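Local coordinates for protein 303aa long hypothetical esterase (Sulfolobus tokodaii, PDB 3AIN) that probably hydrolyses carboxylic ester bonds as a thermostable carboxylesterase of the hormone-sensitive-lipase-like group within the alpha/beta hydrolase fold, at residues 60-65 against 112-117; 79-84 against 123-128. The protein carries 1 engineered substitution. All blocks are in the same frame, centred on the assembly; numbering follows the deposited sequence.

Contact 1: 60-65 against 112-117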
ATOM      1  N   GLU A  60      21.599   1.009  -2.570  1.00 18.63           N
ATOM      2  CA  GLU A  60      21.283   0.929  -4.002  1.00 17.57           C
ATOM      3  C   GLU A  60      22.044   1.989  -4.764  1.00 19.26           C
ATOM      4  O   GLU A  60      22.055   3.161  -4.373  1.00 17.86           O
ATOM      5  CB  GLU A  60      19.771   1.091  -4.235  1.00 20.13           C
ATOM      6  CG  GLU A  60      18.955  -0.068  -3.691  1.00 18.97           C
ATOM      7  CD  GLU A  60      17.468   0.069  -3.927  1.00 25.82           C
ATOM      8  OE1 GLU A  60      17.038   0.931  -4.732  1.00 17.56           O
ATOM      9  OE2 GLU A  60      16.745  -0.845  -3.491  1.00 29.55           O
ATOM     10  N   GLU A  61      22.535   1.623  -5.953  1.00 18.23           N
ATOM     11  CA  GLU A  61      23.063   2.606  -6.872  1.00 20.92           C
ATOM     12  C   GLU A  61      21.950   3.563  -7.298  1.00 17.21           C
ATOM     13  O   GLU A  61      20.843   3.143  -7.626  1.00 19.86           O
ATOM     14  CB  GLU A  61      23.624   1.899  -8.122  1.00 23.17           C
ATOM     15  CG  GLU A  61      24.665   2.700  -8.872  1.00 39.43           C
ATOM     16  CD  GLU A  61      25.405   1.864  -9.908  1.00 57.58           C
ATOM     17  OE1 GLU A  61      25.916   0.779  -9.552  1.00 52.81           O
ATOM     18  OE2 GLU A  61      25.402   2.255 -11.094  1.00 60.54           O
ATOM     19  N   VAL A  62      22.279   4.848  -7.378  1.00 15.90           N
ATOM     20  CA  VAL A  62      21.360   5.801  -7.987  1.00 15.60           C
ATOM     21  C   VAL A  62      22.062   6.494  -9.153  1.00 20.54           C
ATOM     22  O   VAL A  62      23.106   6.018  -9.615  1.00 20.30           O
ATOM     23  CB  VAL A  62      20.819   6.834  -6.952  1.00 15.97           C
ATOM     24  CG1 VAL A  62      19.965   6.114  -5.883  1.00 17.84           C
ATOM     25  CG2 VAL A  62      21.963   7.600  -6.291  1.00 17.57           C
ATOM     26  N   GLY A  63      21.436   7.536  -9.695  1.00 20.31           N
ATOM     27  CA  GLY A  63      21.995   8.261 -10.844  1.00 21.98           C
ATOM     28  C   GLY A  63      23.242   9.073 -10.546  1.00 26.56           C
ATOM     29  O   GLY A  63      24.207   9.044 -11.313  1.00 26.64           O
ATOM     30  N   LYS A  64      23.180   9.887  -9.494  1.00 20.72           N
ATOM     31  CA  LYS A  64      24.228  10.857  -9.152  1.00 24.09           C
ATOM     32  C   LYS A  64      23.869  11.354  -7.757  1.00 21.83           C
ATOM     33  O   LYS A  64      22.701  11.320  -7.407  1.00 20.64           O
ATOM     34  CB  LYS A  64      24.182  12.045 -10.114  1.00 23.47           C
ATOM     35  CG  LYS A  64      25.053  13.217  -9.721  1.00 35.21           C
ATOM     36  CD  LYS A  64      25.156  14.216 -10.877  1.00 41.88           C
ATOM     37  CE  LYS A  64      24.728  15.617 -10.458  1.00 53.69           C
ATOM     38  NZ  LYS A  64      25.857  16.428  -9.912  1.00 55.36           N
ATOM     39  N   ILE A  65      24.875  11.516  -6.906  1.00 20.77           N
ATOM     40  CA  ILE A  65      24.694  12.143  -5.595  1.00 18.38           C
ATOM     41  C   ILE A  65      25.535  13.408  -5.462  1.00 23.47           C
ATOM     42  O   ILE A  65      26.730  13.416  -5.795  1.00 23.21           O
ATOM     43  CB  ILE A  65      25.053  11.158  -4.465  1.00 19.24           C
ATOM     44  CG1 ILE A  65      24.175   9.908  -4.568  1.00 20.97           C
ATOM     45  CG2 ILE A  65      24.870  11.822  -3.088  1.00 24.13           C
ATOM     46  CD1 ILE A  65      24.650   8.729  -3.716  1.00 22.80           C
ATOM     47  N   LEU A 112      18.051   4.206   2.968  1.00  9.00           N
ATOM     48  CA  LEU A 112      16.625   4.426   2.729  1.00 11.18           C
ATOM     49  C   LEU A 112      16.375   5.489   1.650  1.00 12.95           C
ATOM     50  O   LEU A 112      15.538   5.298   0.784  1.00 13.28           O
ATOM     51  CB  LEU A 112      15.912   4.793   4.035  1.00 11.72           C
ATOM     52  CG  LEU A 112      14.439   5.171   3.847  1.00 10.13           C
ATOM     53  CD1 LEU A 112      13.642   3.960   3.288  1.00 13.52           C
ATOM     54  CD2 LEU A 112      13.822   5.622   5.194  1.00 13.97           C
ATOM     55  N   CYS A 113      17.099   6.604   1.682  1.00 11.33           N
ATOM     56  CA  CYS A 113      16.875   7.630   0.654  1.00 10.88           C
ATOM     57  C   CYS A 113      17.258   7.157  -0.750  1.00 11.01           C
ATOM     58  O   CYS A 113      16.604   7.530  -1.704  1.00 15.66           O
ATOM     59  CB  CYS A 113      17.612   8.931   0.990  1.00 10.52           C
ATOM     60  SG  CYS A 113      16.853   9.801   2.410  1.00 15.23           S
ATOM     61  N   ARG A 114      18.299   6.327  -0.871  1.00 14.12           N
ATOM     62  CA  ARG A 114      18.603   5.728  -2.183  1.00 13.29           C
ATOM     63  C   ARG A 114      17.455   4.846  -2.661  1.00 14.43           C
ATOM     64  O   ARG A 114      17.016   4.945  -3.814  1.00 13.20           O
ATOM     65  CB  ARG A 114      19.903   4.920  -2.131  1.00 11.43           C
ATOM     66  CG  ARG A 114      21.152   5.777  -1.920  1.00 14.76           C
ATOM     67  CD  ARG A 114      22.303   4.853  -1.488  1.00 12.28           C
ATOM     68  NE  ARG A 114      23.594   5.530  -1.439  1.00 14.91           N
ATOM     69  CZ  ARG A 114      24.447   5.575  -2.460  1.00 21.91           C
ATOM     70  NH1 ARG A 114      24.125   5.023  -3.625  1.00 24.87           N
ATOM     71  NH2 ARG A 114      25.592   6.226  -2.337  1.00 21.68           N
ATOM     72  N   ALA A 115      16.920   4.016  -1.770  1.00 14.08           N
ATOM     73  CA  ALA A 115      15.820   3.166  -2.153  1.00 13.72           C
ATOM     74  C   ALA A 115      14.568   3.950  -2.558  1.00 14.44           C
ATOM     75  O   ALA A 115      13.926   3.621  -3.548  1.00 14.70           O
ATOM     76  CB  ALA A 115      15.493   2.171  -1.049  1.00 11.77           C
ATOM     77  N   ILE A 116      14.249   5.011  -1.813  1.00 11.47           N
ATOM     78  CA  ILE A 116      13.117   5.869  -2.173  1.00 12.70           C
ATOM     79  C   ILE A 116      13.318   6.548  -3.545  1.00 14.08           C
ATOM     80  O   ILE A 116      12.389   6.651  -4.363  1.00 15.52           O
ATOM     81  CB  ILE A 116      12.861   6.909  -1.052  1.00 11.92           C
ATOM     82  CG1 ILE A 116      12.243   6.215   0.171  1.00 13.70           C
ATOM     83  CG2 ILE A 116      11.952   8.025  -1.565  1.00 13.74           C
ATOM     84  CD1 ILE A 116      12.136   7.143   1.398  1.00 14.04           C
ATOM     85  N   THR A 117      14.524   7.044  -3.766  1.00 14.45           N
ATOM     86  CA  THR A 117      14.867   7.712  -5.014  1.00 12.31           C
ATOM     87  C   THR A 117      14.620   6.778  -6.189  1.00 16.25           C
ATOM     88  O   THR A 117      13.994   7.157  -7.175  1.00 14.71           O
ATOM     89  CB  THR A 117      16.346   8.103  -5.009  1.00 16.83           C
ATOM     90  OG1 THR A 117      16.556   9.090  -3.996  1.00 16.64           O
ATOM     91  CG2 THR A 117      16.770   8.650  -6.371  1.00 15.49           C
TER
HETATM   92  O   HOH W   1      14.298   1.002  -4.506  1.00 20.17           O
HETATM   93  O   HOH W   2      25.011   5.547  -6.633  1.00 24.50           O
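Glu60 and Arg114 bring their backbones closest, CA to CA 5.8 Å, where the extended chain of 60-65, running into the edge strand 64-71, packs against helix 110-120. Arg114 contributes the largest share of the contact. Its chain is stretched from CG to NE, with CG anti to the carbonyl carbon (chi1 -68°), and this carries the guanidinium to the loop. There Arg114 NH1 donates to Glu60 O over 2.9 Å, at 154° at the hydrogen. The carbonyl oxygen lies at the edge of the guanidinium, in its plane, whereas the donor stands above the plane of the carbonyl. Over one face, toward the rim, sits the CD1 methyl of Ile65, 3.4 Å from Arg114 CZ; the two side chains cross at about a right angle. A water joins Arg114 NH1 to Val62 N, accepting from both.

Val62 comes in across the root of the arginine, its CG1 lying 3.9 Å from Arg114 CB and 4.1 Å from Thr117 CG2. Glu60 reaches the helix one residue on: its chain, extended beyond CG, lays the carboxylate alongside Ala115, Glu60 OE1 being 3.6 Å from Ala115 CA, and a second water donates to both Glu60 OE1 and Ala115 O.

Both charges have partners nearby: Arg114 NE pairs with Asp110 one turn back, Glu60 OE2 forms a salt bridge with Arg306 of helix 303-321, and Asn118 binds Glu60 OE1 and Glu61 O. The paired NE and the bonded NH1 together should restrict the rotation of the guanidinium. A neutral carbonyl held by a charged donor, water bridges and aliphatic packing thus fasten the loop leading into the first strand of the alpha/beta hydrolase sheet to the helix linking strands 92-96 and 123-127.

Contact 2: 79-84 against 123-128; sequences ARVYYP and VTISVD
Tyr82 chi1 of -56°, with CG anti to the carbonyl carbon, places the ring by Thr124 and Ser126, and chi2 of -100° turns its edge to them. Tyr82 CD2 lies 3.4 Å from Thr124 O, and Tyr82 CE2 4.0 Å from Ser126 CB. The Tyr82 hydroxyl accepts from a water also bonded to Ser126 OG, and the same hydroxyl is hydrogen-bonded to Asp110. Arg80 CG, from the same strand, lies over one face of the ring, near its rim.

The strands run antiparallel, at 165° between their directions. Arg80 with Ser126 and Tyr82 with Thr124 are the hydrogen-bonded pairs, each closed by two N-H to C=O bonds, the Tyr82 N to Thr124 O one measuring 2.8 Å. On the face opposite Tyr82, Val81 CG1 touches Val123 CG1 at 3.7 Å while its CG2 runs beside Ile125, and Ala79 CB meets Ile125 CG2 at 3.8 Å. Past the pairs, Tyr83 CD1 lies 3.7 Å from Val123 CG2.

Strand 76-83 is thereby set between the edge strand 64-71 and strand 123-127, whose other neighbour is the parallel strand 92-96. Helix 110-120 covers the face of Tyr82 and Ser126, through Cys113 and Thr117, while Arg80 spreads salt bridges to Asp67, Glu107 and Asp110. Here the antiparallel part of the alpha/beta hydrolase sheet joins its parallel strands.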
ATOM      1  N   ALA A  79      22.516  19.199   3.087  1.00 14.52           N
ATOM      2  CA  ALA A  79      21.543  18.287   2.497  1.00 12.77           C
ATOM      3  C   ALA A  79      22.202  17.418   1.450  1.00 16.14           C
ATOM      4  O   ALA A  79      23.249  17.779   0.891  1.00 16.14           O
ATOM      5  CB  ALA A  79      20.385  19.057   1.879  1.00 13.03           C
ATOM      6  N   ARG A  80      21.666  16.216   1.277  1.00 14.99           N
ATOM      7  CA  ARG A  80      22.210  15.313   0.270  1.00 14.64           C
ATOM      8  C   ARG A  80      21.195  15.110  -0.840  1.00 15.77           C
ATOM      9  O   ARG A  80      20.001  14.851  -0.590  1.00 12.29           O
ATOM     10  CB  ARG A  80      22.630  13.968   0.867  1.00 12.85           C
ATOM     11  CG  ARG A  80      23.216  13.020  -0.196  1.00 14.14           C
ATOM     12  CD  ARG A  80      23.957  11.837   0.382  1.00 18.68           C
ATOM     13  NE  ARG A  80      25.199  12.281   1.022  1.00 15.36           N
ATOM     14  CZ  ARG A  80      25.819  11.637   2.004  1.00 20.86           C
ATOM     15  NH1 ARG A  80      25.381  10.446   2.411  1.00 16.66           N
ATOM     16  NH2 ARG A  80      26.846  12.220   2.621  1.00 18.55           N
ATOM     17  N   VAL A  81      21.627  15.377  -2.068  1.00 14.37           N
ATOM     18  CA  VAL A  81      20.732  15.344  -3.209  1.00 13.40           C
ATOM     19  C   VAL A  81      20.965  14.050  -3.983  1.00 15.53           C
ATOM     20  O   VAL A  81      22.098  13.739  -4.362  1.00 16.07           O
ATOM     21  CB  VAL A  81      21.023  16.519  -4.163  1.00 13.49           C
ATOM     22  CG1 VAL A  81      20.073  16.481  -5.367  1.00 16.17           C
ATOM     23  CG2 VAL A  81      20.941  17.856  -3.403  1.00 16.97           C
ATOM     24  N   TYR A  82      19.912  13.252  -4.130  1.00 13.00           N
ATOM     25  CA  TYR A  82      20.003  11.966  -4.871  1.00 12.98           C
ATOM     26  C   TYR A  82      19.220  12.132  -6.177  1.00 13.00           C
ATOM     27  O   TYR A  82      18.014  12.395  -6.180  1.00 13.74           O
ATOM     28  CB  TYR A  82      19.382  10.797  -4.067  1.00 12.39           C
ATOM     29  CG  TYR A  82      19.948  10.590  -2.672  1.00 14.41           C
ATOM     30  CD1 TYR A  82      20.900   9.594  -2.420  1.00 14.39           C
ATOM     31  CD2 TYR A  82      19.519  11.378  -1.595  1.00 15.10           C
ATOM     32  CE1 TYR A  82      21.413   9.387  -1.129  1.00 12.94           C
ATOM     33  CE2 TYR A  82      19.940  11.099  -0.301  1.00 13.10           C
ATOM     34  CZ  TYR A  82      20.927  10.152  -0.083  1.00 15.84           C
ATOM     35  OH  TYR A  82      21.377   9.924   1.183  1.00 13.33           O
ATOM     36  N   TYR A  83      19.891  11.865  -7.295  1.00 14.89           N
ATOM     37  CA  TYR A  83      19.213  11.820  -8.592  1.00 14.24           C
ATOM     38  C   TYR A  83      18.926  10.376  -8.991  1.00 13.97           C
ATOM     39  O   TYR A  83      19.744   9.491  -8.764  1.00 19.29           O
ATOM     40  CB  TYR A  83      20.128  12.426  -9.671  1.00 15.71           C
ATOM     41  CG  TYR A  83      20.317  13.913  -9.537  1.00 17.40           C
ATOM     42  CD1 TYR A  83      19.515  14.786 -10.249  1.00 18.33           C
ATOM     43  CD2 TYR A  83      21.329  14.436  -8.755  1.00 17.51           C
ATOM     44  CE1 TYR A  83      19.688  16.155 -10.153  1.00 25.15           C
ATOM     45  CE2 TYR A  83      21.525  15.812  -8.672  1.00 22.24           C
ATOM     46  CZ  TYR A  83      20.696  16.655  -9.371  1.00 26.73           C
ATOM     47  OH  TYR A  83      20.868  18.020  -9.282  1.00 31.59           O
ATOM     48  N   PRO A  84      17.789  10.144  -9.639  1.00 15.66           N
ATOM     49  CA  PRO A  84      17.491   8.789 -10.084  1.00 18.05           C
ATOM     50  C   PRO A  84      18.260   8.480 -11.360  1.00 19.38           C
ATOM     51  O   PRO A  84      18.966   9.350 -11.886  1.00 17.95           O
ATOM     52  CB  PRO A  84      15.998   8.851 -10.393  1.00 18.92           C
ATOM     53  CG  PRO A  84      15.770  10.249 -10.808  1.00 22.31           C
ATOM     54  CD  PRO A  84      16.701  11.084  -9.958  1.00 14.90           C
ATOM     55  N   VAL A 123      14.095  13.155  -7.806  1.00 12.80           N
ATOM     56  CA  VAL A 123      15.213  13.672  -7.016  1.00 13.64           C
ATOM     57  C   VAL A 123      14.761  13.691  -5.568  1.00 12.82           C
ATOM     58  O   VAL A 123      13.686  14.184  -5.254  1.00 15.75           O
ATOM     59  CB  VAL A 123      15.569  15.105  -7.451  1.00 15.23           C
ATOM     60  CG1 VAL A 123      16.614  15.708  -6.518  1.00 16.64           C
ATOM     61  CG2 VAL A 123      16.069  15.068  -8.885  1.00 17.33           C
ATOM     62  N   THR A 124      15.597  13.148  -4.700  1.00 14.31           N
ATOM     63  CA  THR A 124      15.316  13.184  -3.265  1.00 13.31           C
ATOM     64  C   THR A 124      16.366  14.052  -2.613  1.00 13.80           C
ATOM     65  O   THR A 124      17.558  13.864  -2.833  1.00 14.93           O
ATOM     66  CB  THR A 124      15.365  11.763  -2.684  1.00 12.47           C
ATOM     67  OG1 THR A 124      14.376  10.977  -3.361  1.00 16.54           O
ATOM     68  CG2 THR A 124      15.045  11.785  -1.172  1.00 13.89           C
ATOM     69  N   ILE A 125      15.911  14.924  -1.717  1.00 11.52           N
ATOM     70  CA  ILE A 125      16.812  15.799  -0.995  1.00 12.33           C
ATOM     71  C   ILE A 125      16.645  15.587   0.495  1.00 12.75           C
ATOM     72  O   ILE A 125      15.646  15.976   1.098  1.00 12.87           O
ATOM     73  CB  ILE A 125      16.609  17.271  -1.363  1.00 14.04           C
ATOM     74  CG1 ILE A 125      16.857  17.429  -2.871  1.00 10.92           C
ATOM     75  CG2 ILE A 125      17.604  18.156  -0.564  1.00 16.48           C
ATOM     76  CD1 ILE A 125      16.708  18.892  -3.355  1.00 14.73           C
ATOM     77  N   SER A 126      17.659  14.971   1.072  1.00 10.99           N
ATOM     78  CA  SER A 126      17.616  14.561   2.470  1.00 13.09           C
ATOM     79  C   SER A 126      18.244  15.636   3.327  1.00 13.73           C
ATOM     80  O   SER A 126      19.403  16.020   3.114  1.00 14.37           O
ATOM     81  CB  SER A 126      18.358  13.238   2.642  1.00 11.87           C
ATOM     82  OG  SER A 126      18.353  12.818   4.014  1.00 13.09           O
ATOM     83  N   VAL A 127      17.472  16.132   4.293  1.00 11.81           N
ATOM     84  CA  VAL A 127      17.834  17.362   5.029  1.00 11.61           C
ATOM     85  C   VAL A 127      18.444  17.041   6.412  1.00 13.61           C
ATOM     86  O   VAL A 127      17.874  16.273   7.191  1.00 13.92           O
ATOM     87  CB  VAL A 127      16.568  18.260   5.178  1.00 10.62           C
ATOM     88  CG1 VAL A 127      16.848  19.478   6.044  1.00 12.17           C
ATOM     89  CG2 VAL A 127      16.072  18.640   3.810  1.00 13.50           C
ATOM     90  N   ASP A 128      19.602  17.638   6.722  1.00 11.53           N
ATOM     91  CA  ASP A 128      20.257  17.435   8.029  1.00 12.68           C
ATOM     92  C   ASP A 128      19.833  18.580   8.970  1.00 17.17           C
ATOM     93  O   ASP A 128      20.566  19.569   9.171  1.00 14.74           O
ATOM     94  CB  ASP A 128      21.791  17.400   7.873  1.00 14.49           C
ATOM     95  CG  ASP A 128      22.456  16.162   8.515  1.00 32.07           C
ATOM     96  OD1 ASP A 128      21.769  15.211   8.948  1.00 27.27           O
ATOM     97  OD2 ASP A 128      23.708  16.074   8.454  1.00 28.99           O
TER
HETATM   98  O   HOH W   3      20.047  10.543   3.684  1.00 14.15           O

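From the N terminus the chain meets 60-65, 79-84, 112-117 and 123-128 in turn, so the loops closed by contacts 1 and 2 cross, neither nesting in the other. Contact 1 closes over 46 residues, which include the antiparallel pair of strands 64-71 and 76-83 and then strand 92-96. Contact 2 closes over 38, holding strand 92-96 and helix 110-120, the helix that connects the parallel strands 92-96 and 123-127. The two meet directly: a classic beta bulge forms where Gly63 and Lys64 share Tyr83 as their partner on the next strand, and Thr117 OG1 packs on Tyr82 CB. Together they tie the antiparallel edge of the sheet to its parallel part and to the helix covering one face.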